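Local coordinates for protein acetylglutamate kinase (Streptococcus mutans, PDB 3L86) that probably catalyses the ATP-dependent phosphorylation of N-acetyl-L-glutamate to N-acetyl-L-glutamyl 5-phosphate, a step of arginine biosynthesis, at residues I41-V46 with L69-G74; A110-V115 with I176-G181; G155-I160 with D194-A199; K208-T213 with D268-G273. All blocks are in the same frame, centred on the assembly; numbering follows the deposited sequence.

Contact 1. Residues I41-V46 with L69-G74; sequences IKIGGV and LVIVHG. With ADP (adenosine-5'-diphosphate), chain B; NLG (N-acetyl-L-glutamate), chain C.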
# COMPACT_ATOMS: atom_id res chain seq x y z
N ILE A 41 2.74 5.88 4.62
CA ILE A 41 1.28 5.94 4.38
C ILE A 41 0.90 5.15 3.12
O ILE A 41 1.28 5.53 2.01
CB ILE A 41 0.81 7.38 4.22
CG1 ILE A 41 1.19 8.15 5.51
CG2 ILE A 41 -0.74 7.50 3.94
CD1 ILE A 41 1.70 9.55 5.29
N LYS A 42 0.12 4.09 3.29
CA LYS A 42 -0.41 3.32 2.15
C LYS A 42 -1.87 3.76 1.89
O LYS A 42 -2.70 3.83 2.80
CB LYS A 42 -0.32 1.83 2.51
CG LYS A 42 -0.55 0.80 1.38
CD LYS A 42 -1.93 0.86 0.73
CE LYS A 42 -3.08 0.26 1.53
NZ LYS A 42 -4.00 -0.36 0.44
N ILE A 43 -2.18 4.09 0.65
CA ILE A 43 -3.51 4.66 0.31
C ILE A 43 -4.23 3.67 -0.65
O ILE A 43 -3.68 3.36 -1.76
CB ILE A 43 -3.37 6.14 -0.32
CG1 ILE A 43 -2.63 7.07 0.62
CG2 ILE A 43 -4.76 6.81 -0.60
CD1 ILE A 43 -1.98 8.29 -0.06
N GLY A 44 -5.43 3.18 -0.25
CA GLY A 44 -6.26 2.23 -1.10
C GLY A 44 -6.95 2.81 -2.34
O GLY A 44 -6.86 3.99 -2.59
N GLY A 45 -7.61 1.98 -3.14
CA GLY A 45 -8.24 2.47 -4.41
C GLY A 45 -9.27 3.58 -4.21
O GLY A 45 -9.08 4.74 -4.65
N VAL A 46 -10.38 3.24 -3.54
CA VAL A 46 -11.45 4.22 -3.24
C VAL A 46 -10.89 5.44 -2.43
O VAL A 46 -11.16 6.62 -2.74
CB VAL A 46 -12.65 3.50 -2.53
CG1 VAL A 46 -13.69 4.51 -1.95
CG2 VAL A 46 -13.36 2.51 -3.51
N LEU A 69 8.37 11.24 4.92
CA LEU A 69 7.12 10.56 4.57
C LEU A 69 7.34 9.77 3.27
O LEU A 69 7.98 10.29 2.34
CB LEU A 69 5.98 11.59 4.41
CG LEU A 69 4.92 11.93 5.47
CD1 LEU A 69 5.20 11.62 6.93
CD2 LEU A 69 4.21 13.31 5.30
N VAL A 70 6.82 8.53 3.21
CA VAL A 70 6.84 7.76 1.94
C VAL A 70 5.41 7.29 1.72
O VAL A 70 4.79 6.81 2.66
CB VAL A 70 7.79 6.51 2.01
CG1 VAL A 70 7.66 5.66 0.76
CG2 VAL A 70 9.30 6.97 2.21
N ILE A 71 4.87 7.47 0.49
CA ILE A 71 3.52 7.06 0.13
C ILE A 71 3.53 5.86 -0.88
O ILE A 71 4.26 5.88 -1.91
CB ILE A 71 2.67 8.25 -0.45
CG1 ILE A 71 2.27 9.25 0.65
CG2 ILE A 71 1.36 7.75 -1.25
CD1 ILE A 71 1.70 10.59 0.08
N VAL A 72 2.79 4.81 -0.53
CA VAL A 72 2.53 3.61 -1.35
C VAL A 72 1.00 3.65 -1.61
O VAL A 72 0.26 4.17 -0.77
CB VAL A 72 2.93 2.31 -0.60
CG1 VAL A 72 2.46 1.01 -1.34
CG2 VAL A 72 4.51 2.32 -0.27
N HIS A 73 0.58 3.21 -2.80
CA HIS A 73 -0.81 3.16 -3.18
C HIS A 73 -1.13 1.93 -4.07
O HIS A 73 -0.22 1.39 -4.82
CB HIS A 73 -1.25 4.46 -3.89
CG HIS A 73 -0.79 4.59 -5.31
ND1 HIS A 73 -1.47 3.98 -6.37
CD2 HIS A 73 0.22 5.30 -5.87
CE1 HIS A 73 -0.86 4.29 -7.51
NE2 HIS A 73 0.15 5.11 -7.23
N GLY A 74 -2.38 1.47 -3.97
CA GLY A 74 -2.94 0.43 -4.89
C GLY A 74 -3.98 1.01 -5.85
O GLY A 74 -3.85 2.18 -6.33
PB ADP B . -8.29 -1.31 -0.25
O1B ADP B . -7.11 -2.24 -0.17
O2B ADP B . -8.27 -0.13 0.73
O3B ADP B . -8.50 -0.84 -1.65
PA ADP B . -9.98 -3.76 0.00
O1A ADP B . -11.39 -3.96 -0.55
O2A ADP B . -8.87 -4.52 -0.67
O3A ADP B . -9.64 -2.15 0.12
O5' ADP B . -10.11 -4.17 1.56
C5' ADP B . -11.06 -3.47 2.39
C4' ADP B . -12.38 -4.31 2.45
O4' ADP B . -12.26 -5.54 3.19
C3' ADP B . -13.55 -3.59 3.14
O3' ADP B . -14.13 -2.68 2.20
C2' ADP B . -14.53 -4.72 3.44
O2' ADP B . -15.36 -4.85 2.29
C1' ADP B . -13.65 -5.97 3.44
N9 ADP B . -13.69 -6.65 4.76
C8 ADP B . -13.79 -8.00 4.89
N7 ADP B . -13.76 -8.33 6.21
C5 ADP B . -13.69 -7.18 6.91
C6 ADP B . -13.67 -6.79 8.32
N6 ADP B . -13.65 -7.74 9.30
N1 ADP B . -13.56 -5.48 8.65
C2 ADP B . -13.53 -4.53 7.72
N3 ADP B . -13.55 -4.80 6.42
C4 ADP B . -13.65 -6.08 5.95
CA NLG C . -3.26 -6.11 -6.48
C NLG C . -2.97 -7.50 -6.46
OXT NLG C . -3.78 -8.40 -6.25
O NLG C . -1.98 -8.14 -6.51
CB NLG C . -2.68 -4.70 -6.70
CG NLG C . -3.53 -3.40 -6.38
CD NLG C . -4.11 -3.04 -4.95
OE1 NLG C . -3.68 -3.65 -4.02
OE2 NLG C . -5.01 -2.21 -4.74
C7 NLG C . -5.31 -5.78 -7.59
C8 NLG C . -6.43 -5.37 -7.41
O7 NLG C . -4.83 -6.22 -8.60
N2 NLG C . -4.47 -5.82 -6.63

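Contact 2. Residues A110-V115 with I176-G181; sequences ALLDLV and ILASLG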
# COMPACT_ATOMS: atom_id res chain seq x y z
N ALA A 110 -3.93 1.44 -15.14
CA ALA A 110 -4.81 1.96 -14.08
C ALA A 110 -3.99 2.54 -12.88
O ALA A 110 -4.31 3.61 -12.31
CB ALA A 110 -5.78 0.84 -13.62
N LEU A 111 -2.97 1.82 -12.45
CA LEU A 111 -2.18 2.27 -11.28
C LEU A 111 -1.40 3.59 -11.54
O LEU A 111 -1.49 4.52 -10.72
CB LEU A 111 -1.21 1.16 -10.83
CG LEU A 111 -1.80 -0.09 -10.16
CD1 LEU A 111 -0.68 -1.09 -9.83
CD2 LEU A 111 -2.57 0.31 -8.92
N LEU A 112 -0.65 3.68 -12.65
CA LEU A 112 0.14 4.87 -12.96
C LEU A 112 -0.69 6.05 -13.47
O LEU A 112 -0.50 7.19 -13.02
CB LEU A 112 1.30 4.57 -13.94
CG LEU A 112 2.32 3.52 -13.42
CD1 LEU A 112 3.25 3.08 -14.56
CD2 LEU A 112 3.11 3.99 -12.17
N ASP A 113 -1.59 5.81 -14.43
CA ASP A 113 -2.21 6.93 -15.15
C ASP A 113 -3.55 7.32 -14.55
O ASP A 113 -3.92 8.51 -14.58
CB ASP A 113 -2.43 6.55 -16.63
CG ASP A 113 -1.15 6.13 -17.31
OD1 ASP A 113 -0.15 6.86 -17.17
OD2 ASP A 113 -1.14 5.09 -17.98
N LEU A 114 -4.26 6.32 -14.01
CA LEU A 114 -5.63 6.52 -13.44
C LEU A 114 -5.73 6.69 -11.89
O LEU A 114 -6.79 7.12 -11.36
CB LEU A 114 -6.52 5.35 -13.83
CG LEU A 114 -7.28 5.34 -15.16
CD1 LEU A 114 -6.63 6.15 -16.18
CD2 LEU A 114 -7.64 4.00 -15.67
N VAL A 115 -4.70 6.29 -11.14
CA VAL A 115 -4.66 6.56 -9.69
C VAL A 115 -3.47 7.46 -9.28
O VAL A 115 -3.64 8.52 -8.59
CB VAL A 115 -4.63 5.25 -8.84
CG1 VAL A 115 -4.67 5.56 -7.35
CG2 VAL A 115 -5.87 4.36 -9.17
N ILE A 176 6.14 8.97 -4.25
CA ILE A 176 4.89 8.19 -4.45
C ILE A 176 5.11 6.90 -5.29
O ILE A 176 5.51 6.95 -6.50
CB ILE A 176 3.79 9.07 -5.06
CG1 ILE A 176 3.44 10.23 -4.09
CG2 ILE A 176 2.49 8.26 -5.34
CD1 ILE A 176 2.77 11.47 -4.80
N LEU A 177 4.87 5.75 -4.65
CA LEU A 177 5.07 4.41 -5.27
C LEU A 177 3.83 3.59 -5.51
O LEU A 177 3.18 3.12 -4.57
CB LEU A 177 5.89 3.55 -4.35
CG LEU A 177 7.35 3.33 -4.42
CD1 LEU A 177 8.06 4.69 -4.32
CD2 LEU A 177 7.78 2.38 -3.26
N ALA A 178 3.55 3.32 -6.77
CA ALA A 178 2.49 2.35 -7.14
C ALA A 178 2.87 0.91 -6.77
O ALA A 178 4.07 0.61 -6.66
CB ALA A 178 2.24 2.43 -8.65
N SER A 179 1.86 0.02 -6.65
CA SER A 179 2.15 -1.36 -6.23
C SER A 179 2.59 -2.26 -7.40
O SER A 179 1.76 -3.05 -7.93
CB SER A 179 0.96 -1.99 -5.50
OG SER A 179 -0.24 -1.93 -6.28
N LEU A 180 3.86 -2.08 -7.80
CA LEU A 180 4.51 -2.74 -8.95
C LEU A 180 5.97 -3.04 -8.58
O LEU A 180 6.60 -2.26 -7.85
CB LEU A 180 4.50 -1.84 -10.22
CG LEU A 180 3.10 -1.49 -10.86
CD1 LEU A 180 3.24 -0.37 -11.91
CD2 LEU A 180 2.34 -2.73 -11.50
N GLY A 181 6.49 -4.17 -9.03
CA GLY A 181 7.90 -4.47 -8.85
C GLY A 181 8.49 -5.18 -10.10
O GLY A 181 7.77 -5.45 -11.09

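Contact 3. Residues G155-I160 with D194-A199; sequences GDVTHI and DYLATA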
# COMPACT_ATOMS: atom_id res chain seq x y z
N GLY A 155 3.57 -10.82 -8.02
CA GLY A 155 4.85 -10.88 -7.35
C GLY A 155 4.80 -10.82 -5.85
O GLY A 155 3.80 -10.34 -5.29
N ASP A 156 5.89 -11.28 -5.22
CA ASP A 156 6.15 -11.14 -3.77
C ASP A 156 7.44 -10.29 -3.70
O ASP A 156 8.39 -10.66 -4.36
CB ASP A 156 6.50 -12.55 -3.27
CG ASP A 156 6.43 -12.73 -1.75
OD1 ASP A 156 5.83 -11.91 -0.99
OD2 ASP A 156 6.98 -13.78 -1.31
N VAL A 157 7.48 -9.19 -2.92
CA VAL A 157 8.69 -8.36 -2.81
C VAL A 157 9.95 -9.13 -2.38
O VAL A 157 9.92 -9.84 -1.39
CB VAL A 157 8.46 -7.09 -1.87
CG1 VAL A 157 9.74 -6.21 -1.84
CG2 VAL A 157 7.25 -6.24 -2.41
N THR A 158 11.05 -9.03 -3.12
CA THR A 158 12.27 -9.69 -2.64
C THR A 158 13.30 -8.71 -2.05
O THR A 158 14.10 -9.09 -1.20
CB THR A 158 13.01 -10.50 -3.79
OG1 THR A 158 13.23 -9.60 -4.87
CG2 THR A 158 12.17 -11.70 -4.28
N HIS A 159 13.30 -7.44 -2.47
CA HIS A 159 14.24 -6.48 -1.85
C HIS A 159 13.79 -5.08 -2.16
O HIS A 159 13.28 -4.81 -3.27
CB HIS A 159 15.72 -6.69 -2.34
CG HIS A 159 16.75 -5.80 -1.69
ND1 HIS A 159 17.40 -4.79 -2.36
CD2 HIS A 159 17.24 -5.79 -0.43
CE1 HIS A 159 18.23 -4.18 -1.53
NE2 HIS A 159 18.16 -4.77 -0.36
N ILE A 160 13.97 -4.19 -1.17
CA ILE A 160 13.82 -2.75 -1.37
C ILE A 160 15.22 -2.02 -1.36
O ILE A 160 15.95 -2.11 -0.36
CB ILE A 160 12.89 -2.15 -0.32
CG1 ILE A 160 11.47 -2.79 -0.38
CG2 ILE A 160 12.72 -0.65 -0.58
CD1 ILE A 160 10.73 -2.40 -1.70
N ASP A 194 -0.75 -3.85 0.02
CA ASP A 194 -0.43 -4.12 1.44
C ASP A 194 0.92 -4.83 1.62
O ASP A 194 1.66 -4.53 2.56
CB ASP A 194 -1.56 -4.96 2.11
CG ASP A 194 -2.97 -4.28 1.96
OD1 ASP A 194 -3.12 -3.09 2.30
OD2 ASP A 194 -3.91 -4.92 1.44
N TYR A 195 1.22 -5.78 0.75
CA TYR A 195 2.50 -6.48 0.76
C TYR A 195 3.64 -5.46 0.52
O TYR A 195 4.71 -5.50 1.17
CB TYR A 195 2.51 -7.53 -0.39
CG TYR A 195 1.68 -8.84 -0.18
CD1 TYR A 195 0.65 -8.93 0.76
CD2 TYR A 195 1.97 -9.99 -0.96
CE1 TYR A 195 -0.10 -10.18 0.93
CE2 TYR A 195 1.25 -11.21 -0.82
CZ TYR A 195 0.22 -11.29 0.11
OH TYR A 195 -0.45 -12.50 0.23
N LEU A 196 3.46 -4.61 -0.49
CA LEU A 196 4.50 -3.59 -0.77
C LEU A 196 4.73 -2.61 0.42
O LEU A 196 5.88 -2.27 0.74
CB LEU A 196 4.19 -2.77 -2.04
CG LEU A 196 5.30 -1.71 -2.36
CD1 LEU A 196 6.72 -2.37 -2.40
CD2 LEU A 196 5.08 -0.98 -3.68
N ALA A 197 3.64 -2.12 1.03
CA ALA A 197 3.69 -1.31 2.23
C ALA A 197 4.49 -1.94 3.38
O ALA A 197 5.27 -1.22 4.02
CB ALA A 197 2.24 -1.02 2.71
N THR A 198 4.25 -3.24 3.69
CA THR A 198 5.07 -3.98 4.73
C THR A 198 6.58 -3.94 4.41
O THR A 198 7.40 -3.66 5.25
CB THR A 198 4.72 -5.54 4.89
OG1 THR A 198 3.31 -5.72 5.08
CG2 THR A 198 5.43 -6.12 6.10
N ALA A 199 6.93 -4.26 3.18
CA ALA A 199 8.34 -4.30 2.78
C ALA A 199 9.03 -2.93 2.90
O ALA A 199 10.17 -2.80 3.40
CB ALA A 199 8.40 -4.83 1.32

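Contact 4. Residues K208-T213 with D268-G273; sequences KLILMT and DNLLTG. With ADP (adenosine-5'-diphosphate), chain B.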
# COMPACT_ATOMS: atom_id res chain seq x y z
N LYS A 208 5.91 4.11 12.18
CA LYS A 208 4.50 3.75 12.06
C LYS A 208 4.10 3.54 10.58
O LYS A 208 4.62 4.23 9.68
CB LYS A 208 3.64 4.90 12.63
CG LYS A 208 2.12 4.65 12.56
CD LYS A 208 1.34 5.78 13.23
CE LYS A 208 -0.11 5.38 13.47
NZ LYS A 208 -0.83 6.50 14.16
N LEU A 209 3.20 2.60 10.34
CA LEU A 209 2.54 2.38 9.02
C LEU A 209 1.00 2.62 9.13
O LEU A 209 0.32 2.10 10.06
CB LEU A 209 2.81 0.93 8.55
CG LEU A 209 1.98 0.35 7.38
CD1 LEU A 209 2.29 1.14 6.06
CD2 LEU A 209 2.30 -1.16 7.15
N ILE A 210 0.44 3.42 8.22
CA ILE A 210 -1.00 3.68 8.16
C ILE A 210 -1.52 2.95 6.92
O ILE A 210 -1.03 3.19 5.80
CB ILE A 210 -1.28 5.24 8.12
CG1 ILE A 210 -0.68 5.89 9.39
CG2 ILE A 210 -2.77 5.53 8.02
CD1 ILE A 210 -0.69 7.47 9.44
N LEU A 211 -2.45 2.02 7.10
CA LEU A 211 -3.09 1.37 5.99
C LEU A 211 -4.49 2.01 5.78
O LEU A 211 -5.51 1.60 6.40
CB LEU A 211 -3.20 -0.19 6.24
CG LEU A 211 -1.85 -0.94 6.35
CD1 LEU A 211 -2.00 -2.33 6.98
CD2 LEU A 211 -1.10 -1.08 5.02
N MET A 212 -4.55 3.02 4.91
CA MET A 212 -5.76 3.83 4.80
C MET A 212 -6.67 3.24 3.71
O MET A 212 -6.19 2.91 2.61
CB MET A 212 -5.39 5.30 4.44
CG MET A 212 -6.37 6.33 5.04
SD MET A 212 -5.95 8.09 4.74
CE MET A 212 -6.37 8.17 3.02
N THR A 213 -7.96 3.08 4.04
CA THR A 213 -8.84 2.27 3.25
C THR A 213 -10.26 2.89 3.31
O THR A 213 -10.41 4.10 3.69
CB THR A 213 -8.83 0.77 3.73
OG1 THR A 213 -9.77 -0.01 2.96
CG2 THR A 213 -9.14 0.62 5.24
N ASP A 268 -10.11 4.86 7.91
CA ASP A 268 -10.39 5.67 6.72
C ASP A 268 -9.70 7.05 6.77
O ASP A 268 -10.03 7.93 5.97
CB ASP A 268 -11.91 5.79 6.46
CG ASP A 268 -12.64 6.79 7.41
OD1 ASP A 268 -12.01 7.34 8.32
OD2 ASP A 268 -13.88 7.04 7.22
N ASN A 269 -8.79 7.24 7.71
CA ASN A 269 -8.10 8.55 7.88
C ASN A 269 -6.70 8.35 8.48
O ASN A 269 -6.31 7.23 8.79
CB ASN A 269 -8.92 9.55 8.74
CG ASN A 269 -9.09 9.11 10.21
OD1 ASN A 269 -8.33 9.53 11.12
ND2 ASN A 269 -10.14 8.29 10.47
N LEU A 270 -5.98 9.44 8.71
CA LEU A 270 -4.59 9.33 9.22
C LEU A 270 -4.44 9.16 10.73
O LEU A 270 -3.30 8.90 11.19
CB LEU A 270 -3.79 10.60 8.81
CG LEU A 270 -3.55 10.77 7.30
CD1 LEU A 270 -3.04 12.20 6.93
CD2 LEU A 270 -2.62 9.66 6.77
N LEU A 271 -5.52 9.34 11.51
CA LEU A 271 -5.37 9.47 12.99
C LEU A 271 -6.16 8.43 13.86
O LEU A 271 -5.63 7.96 14.89
CB LEU A 271 -5.71 10.90 13.47
CG LEU A 271 -5.05 12.14 12.83
CD1 LEU A 271 -5.77 13.47 13.32
CD2 LEU A 271 -3.50 12.22 12.99
N THR A 272 -7.37 8.05 13.44
CA THR A 272 -8.26 7.13 14.23
C THR A 272 -8.69 5.86 13.46
O THR A 272 -8.71 5.85 12.21
CB THR A 272 -9.51 7.89 14.74
OG1 THR A 272 -10.36 8.24 13.64
CG2 THR A 272 -9.09 9.17 15.52
N GLY A 273 -9.02 4.78 14.19
CA GLY A 273 -9.32 3.47 13.57
C GLY A 273 -8.90 2.28 14.44
O GLY A 273 -9.04 2.31 15.68
PB ADP B . -8.29 -1.31 -0.25
O1B ADP B . -7.11 -2.24 -0.17
O2B ADP B . -8.27 -0.13 0.73
O3B ADP B . -8.50 -0.84 -1.65
PA ADP B . -9.98 -3.76 0.00
O1A ADP B . -11.39 -3.96 -0.55
O2A ADP B . -8.87 -4.52 -0.67
O3A ADP B . -9.64 -2.15 0.12
O5' ADP B . -10.11 -4.17 1.56
C5' ADP B . -11.06 -3.47 2.39
C4' ADP B . -12.38 -4.31 2.45
O4' ADP B . -12.26 -5.54 3.19
C3' ADP B . -13.55 -3.59 3.14
O3' ADP B . -14.13 -2.68 2.20
C2' ADP B . -14.53 -4.72 3.44
O2' ADP B . -15.36 -4.85 2.29
C1' ADP B . -13.65 -5.97 3.44
N9 ADP B . -13.69 -6.65 4.76
C8 ADP B . -13.79 -8.00 4.89
N7 ADP B . -13.76 -8.33 6.21
C5 ADP B . -13.69 -7.18 6.91
C6 ADP B . -13.67 -6.79 8.32
N6 ADP B . -13.65 -7.74 9.30
N1 ADP B . -13.56 -5.48 8.65
C2 ADP B . -13.53 -4.53 7.72
N3 ADP B . -13.55 -4.80 6.42
C4 ADP B . -13.65 -6.08 5.95
O HOH W 1 -1.24 8.61 12.97
O HOH W 2 -10.68 6.92 3.23

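Contact 1. Residues I41-V46 with L69-G74
The CD1 end of Ile43 meets the CG2 branch of Ile71, 3.6 Å away. They lie on the tightly packed side of two parallel strands, 41-43 and 69-73. Ile43 N gives a 2.8 Å hydrogen bond to Val72 O. Ile41 N gives a straighter one to Val70 O at 3.0 Å. Ile41 O accepts from Val72 N, and Gly74 N closes the series on Ile43 O. On the face of the isoleucines, Ile41 CD1 reaches Leu69 CG, and helix 53-64 covers Ile41, Ile43 and Leu69. That helix links the two strands, so the contact is the strand pair of a beta-alpha-beta crossover in the amino acid kinase fold. The other face carries Lys42 and Val72, packed more loosely: Lys42 CG is 4.1 Å from Val72 CG1. Helix 193-203 lies over them. Lys42 starts with CG anti to its backbone N (chi1 -168°), then bends three times, which brings NZ to 3.7 Å from O1B of ADP. Lys42 is a predicted transition-state stabiliser. Past Ile43 the chains separate around the ligands, and Val46 is partly exposed. Gly45 N makes a weak hydrogen bond of 3.3 Å to O3B of ADP. Gly44 and Gly74 have no side chains, which lets the beta-phosphate and the N-acetyl-L-glutamate carboxylate come close: Gly74 CA is 3.4 Å from OE2 of the substrate. His73 ND1 donates to a lone pair of Gly74 O at 3.0 Å, in the ring plane, and so ties the imidazole to the strand end.

Contact 2. Residues A110-V115 with I176-G181
Leu111 lays its CD1 methyl against the isobutyl end of Leu180, with CD2 of Leu180 3.8 Å away. The same methyl touches the turn beside it: Leu111 CD1 is 3.7 Å from Ser179 O and 3.7 Å from Ser179 OG. With CG of Leu111 beside its backbone N (chi1 -71°), the isobutyl end lies over this turn. Ala178 is small, which allows a close approach. Its CB lies 4.3 Å from Leu111 CB and 3.9 Å from Leu112 CD2. The CB of Leu112 points to the side, but its end comes nearer the strand. There Leu112 CG also meets Leu180 CD1 at 4.3 Å. Two neighbouring leucines of the helix thus hold the methyl of Ala178 and the side chain of Leu180, and the contact is largely apolar.

The strand is kinked at this point. Ser179 is the centre of an inverse gamma turn, in which Leu180 N bonds to Ala178 O at 2.9 Å. Ala178 and Leu180 both point at helix 101-125, and Ser179 between them points off to the side. On the helix side, a wider pi-type turn runs through 110-115, and Leu112 O accepts from Gln132 NE2. Ser179 belongs to the pocket of bound N-acetyl-L-glutamate, and Leu111 packs against it. A long helix laid on a strand of the central sheet is the layered alpha/beta build of the amino acid kinase fold.

Contact 3. Residues G155-I160 with D194-A199
Val157 straddles the helix surface with its two methyls. CG1 lies 3.7 Å from Ala199 CB, and CG2 lies 3.9 Å from Leu196 CD1. The first torsion of Val157 (chi1 -177°) turns CG1 to Ala199 and CG2 to Leu196, residues three apart on one helix face. Ile160 comes in from further along the strand. Its side chain meets that of Leu196 at about a right angle, with the two CD1 atoms of Ile160 and Leu196 4.1 Å apart. Its CG1 rests near the backbone as well, 4.0 Å from Ala199 O. Leu196 CD1 touches both Val157 and Ile160. At the more open end, Asp156 OD1 approaches the Tyr195 ring obliquely, 4.3 Å from CD2.

The strand and helix segments run nearly parallel, 12° apart, with axes 8.4 Å from each other. A classic beta bulge, in which Thr158 and His159 both face Ala142, separates the two strand residues that point at the helix. Strand 155-160 pairs with strand 141-145, and this two-stranded antiparallel sheet packs on helix 193-203. Within the helix, Asp194 O accepts from Thr198 N and from Thr198 OG1, on opposite faces of its plane. Asp194 OD1 makes a salt bridge with Lys249, a predicted transition-state stabiliser. Asp194 thus faces the probable phosphate-transfer site, while the contact with the strand is made by methyl and methylene groups and rests on shape and hydrophobic burial.

Contact 4. Residues K208-T213 with D268-G273
Thr213 and Asp268 are joined through a water. It donates to Thr213 O at 2.9 Å and to Asp268 O at 3.0 Å. The backbones also touch directly in a CA-H...O contact, Asp268 CA to Thr213 O at 3.4 Å. A second water links Lys208 NZ to Leu270 O at the far end of the strand, though its lysine leg is short enough to be doubtful in length.

Between the waters, apolar side chains pack on Leu270 and on the loop backbone. Met212 lies along the loop backbone, with CG 3.7 Å from Asn269 N. Ile210 CD1 sits 3.5 Å from Leu270 O and 4.0 Å from Leu270 CD2, the two side chains crossing at about a right angle. Helix 53-64 covers Leu270.

The loop holds its own shape. Asn269 OD1 accepts from Leu271 N in an Asx turn, extended to an Asx motif by Thr272 N on the same face. Its ND2 donates to Asp268 OD1 and Thr272 OG1. Asp268 OD2 forms a salt bridge with Lys216. Thr213 OG1 donates to O2B of ADP at 2.7 Å. Thr213, just past the strand, thus spends its hydroxyl on the nucleotide and its carbonyl on the water-bridged loop.

How the contacts relate
Contact 1 lies in the middle, about 5 Å from the centre of the chain. Its strands 38-43 and 68-73 are flanked in the main sheet by strand 208-212 of contact 4 and strand 174-182 of contact 2. The centres of contacts 2 and 4 are about 10 Å from contact 1 and about 20 Å from each other. Contact 3 is about 13 Å from contact 1, and its helix 193-203 covers the Lys42 face. Contact 1 comes first along the chain and contact 4 closes last; the segments of contacts 2 and 3 alternate. Contacts 1, 3 and 4 thus meet around ADP and the predicted catalytic lysines, while contacts 1 and 2 border N-acetyl-L-glutamate.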